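PDB 3F3B: phage-like element PBSX protein XkdH from Bacillus subtilis, which is of unknown function but belongs to the DUF3599 family of the phage-barrel clan and is encoded in the phage-like element PBSX, so probably serves a phage-derived particle. Local coordinates for residues 17-22 against 36-41. Residues are numbered along the deposited sequence; the frame is centred on the assembly and turned at random.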
loop_
_atom_site.group_PDB
_atom_site.type_symbol
_atom_site.label_atom_id
_atom_site.label_comp_id
_atom_site.label_asym_id
_atom_site.label_seq_id
_atom_site.Cartn_x
_atom_site.Cartn_y
_atom_site.Cartn_z
ATOM N N ALA A 17 -10.285 5.505 3.070
ATOM C CA ALA A 17 -11.667 5.595 3.519
ATOM C C ALA A 17 -12.175 7.027 3.467
ATOM O O ALA A 17 -11.409 7.977 3.637
ATOM C CB ALA A 17 -11.795 5.041 4.944
ATOM N N ALA A 18 -13.470 7.177 3.210
ATOM C CA ALA A 18 -14.079 8.497 3.158
ATOM C C ALA A 18 -14.267 8.946 4.600
ATOM O O ALA A 18 -14.841 8.214 5.412
ATOM C CB ALA A 18 -15.419 8.435 2.445
ATOM N N GLN A 19 -13.770 10.140 4.917
ATOM C CA GLN A 19 -13.877 10.684 6.269
ATOM C C GLN A 19 -15.165 11.470 6.454
ATOM O O GLN A 19 -15.723 12.006 5.496
ATOM C CB GLN A 19 -12.679 11.586 6.570
ATOM C CG GLN A 19 -11.342 10.889 6.411
ATOM C CD GLN A 19 -11.213 9.675 7.308
ATOM O OE1 GLN A 19 -11.204 9.794 8.536
ATOM N NE2 GLN A 19 -11.118 8.496 6.700
ATOM N N ALA A 20 -15.632 11.525 7.695
ATOM C CA ALA A 20 -16.858 12.241 8.031
ATOM C C ALA A 20 -16.782 13.666 7.503
ATOM O O ALA A 20 -15.782 14.357 7.707
ATOM C CB ALA A 20 -17.056 12.255 9.539
ATOM N N PRO A 21 -17.839 14.126 6.815
ATOM C CA PRO A 21 -17.858 15.485 6.267
ATOM C C PRO A 21 -17.457 16.530 7.302
ATOM O O PRO A 21 -17.972 16.544 8.418
ATOM C CB PRO A 21 -19.304 15.648 5.807
ATOM C CG PRO A 21 -19.669 14.258 5.388
ATOM C CD PRO A 21 -19.101 13.425 6.518
ATOM N N SER A 22 -16.517 17.388 6.928
ATOM C CA SER A 22 -16.054 18.440 7.818
ATOM C C SER A 22 -15.756 19.691 7.017
ATOM O O SER A 22 -14.736 19.775 6.334
ATOM C CB SER A 22 -14.795 18.010 8.569
ATOM O OG SER A 22 -14.348 19.055 9.420
ATOM N N VAL A 36 -13.267 13.598 2.158
ATOM C CA VAL A 36 -11.867 13.667 2.546
ATOM C C VAL A 36 -11.435 12.217 2.683
ATOM O O VAL A 36 -11.967 11.490 3.516
ATOM C CB VAL A 36 -11.684 14.384 3.895
ATOM C CG1 VAL A 36 -10.218 14.334 4.316
ATOM C CG2 VAL A 36 -12.164 15.830 3.779
ATOM N N ILE A 37 -10.480 11.806 1.854
ATOM C CA ILE A 37 -9.985 10.431 1.843
ATOM C C ILE A 37 -8.685 10.290 2.625
ATOM O O ILE A 37 -7.737 11.052 2.405
ATOM C CB ILE A 37 -9.715 9.948 0.390
ATOM C CG1 ILE A 37 -10.875 10.353 -0.530
ATOM C CG2 ILE A 37 -9.498 8.440 0.376
ATOM C CD1 ILE A 37 -12.227 9.862 -0.082
ATOM N N SER A 38 -8.640 9.312 3.526
ATOM C CA SER A 38 -7.445 9.063 4.334
ATOM C C SER A 38 -7.464 7.658 4.911
ATOM O O SER A 38 -8.455 6.944 4.778
ATOM C CB SER A 38 -7.349 10.075 5.475
ATOM O OG SER A 38 -8.445 9.944 6.361
ATOM N N TYR A 39 -6.366 7.265 5.550
ATOM C CA TYR A 39 -6.267 5.933 6.146
ATOM C C TYR A 39 -6.598 5.974 7.632
ATOM O O TYR A 39 -6.430 6.998 8.285
ATOM C CB TYR A 39 -4.851 5.358 5.993
ATOM C CG TYR A 39 -4.330 5.273 4.578
ATOM C CD1 TYR A 39 -3.404 6.198 4.101
ATOM C CD2 TYR A 39 -4.745 4.259 3.721
ATOM C CE1 TYR A 39 -2.899 6.109 2.802
ATOM C CE2 TYR A 39 -4.248 4.165 2.422
ATOM C CZ TYR A 39 -3.331 5.091 1.972
ATOM O OH TYR A 39 -2.852 5.014 0.690
ATOM N N PRO A 40 -7.074 4.850 8.185
ATOM C CA PRO A 40 -7.417 4.776 9.610
ATOM C C PRO A 40 -6.153 4.624 10.467
ATOM O O PRO A 40 -5.075 4.346 9.943
ATOM C CB PRO A 40 -8.308 3.547 9.673
ATOM C CG PRO A 40 -7.683 2.647 8.624
ATOM C CD PRO A 40 -7.460 3.612 7.482
ATOM N N ASP A 41 -6.288 4.811 11.778
ATOM C CA ASP A 41 -5.156 4.698 12.703
ATOM C C ASP A 41 -4.629 3.281 12.772
ATOM O O ASP A 41 -3.423 3.054 12.792
ATOM C CB ASP A 41 -5.566 5.120 14.121
ATOM C CG ASP A 41 -5.450 6.608 14.346
ATOM O OD1 ASP A 41 -5.237 7.353 13.358
ATOM O OD2 ASP A 41 -5.576 7.031 15.516
#
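The carbonyl oxygen of Ala-17 receives two N-H groups, one from Ser-38 across the contact and one from the side chain of Gln-19. Ser-38 N reaches Ala-17 O at 3.1 Å in the carbonyl plane, with a nearly straight N-H line of 163°. The second donor, Gln-19 NE2, lies 3.1 Å from Ala-17 O and stands above the carbonyl plane, while the oxygen lies almost in the plane of the Gln-19 amide. Two successive bends put it there: CG sits beside the backbone N of Gln-19 (chi1 -57°) and the chain turns again at chi2, which folds the amide back toward Ala-17. The bond probably sets the turn of the amide, which lies beside Ser-38 OG without a hydrogen bond to it. A weaker, C-H donor, Ile-37 CA, approaches Ala-17 O to 3.4 Å. The return bond of the antiparallel hydrogen-bonded pair runs from Ala-17 N to Ser-38 O, 2.9 Å long. Gln-19 N gives a short bond of 2.7 Å to Val-36 O, nearly in line with the C=O. The pairing builds a two-stranded antiparallel arm in which strand 36-38 runs against the end of strand 9-19, at the surface of an antiparallel sheet protein, with the connection between them holding neither helix nor strand. On the face carrying Ala-18 and Ile-37, the non-hydrogen-bonded pair, the CD1 methyl of Ile-37 rests over the backbone of Ala-18, 4.0 Å from its CA. The other face carries Ala-17, Gln-19, Val-36 and Ser-38; there the CB atoms of Gln-19 and Val-36 are 4.0 Å apart.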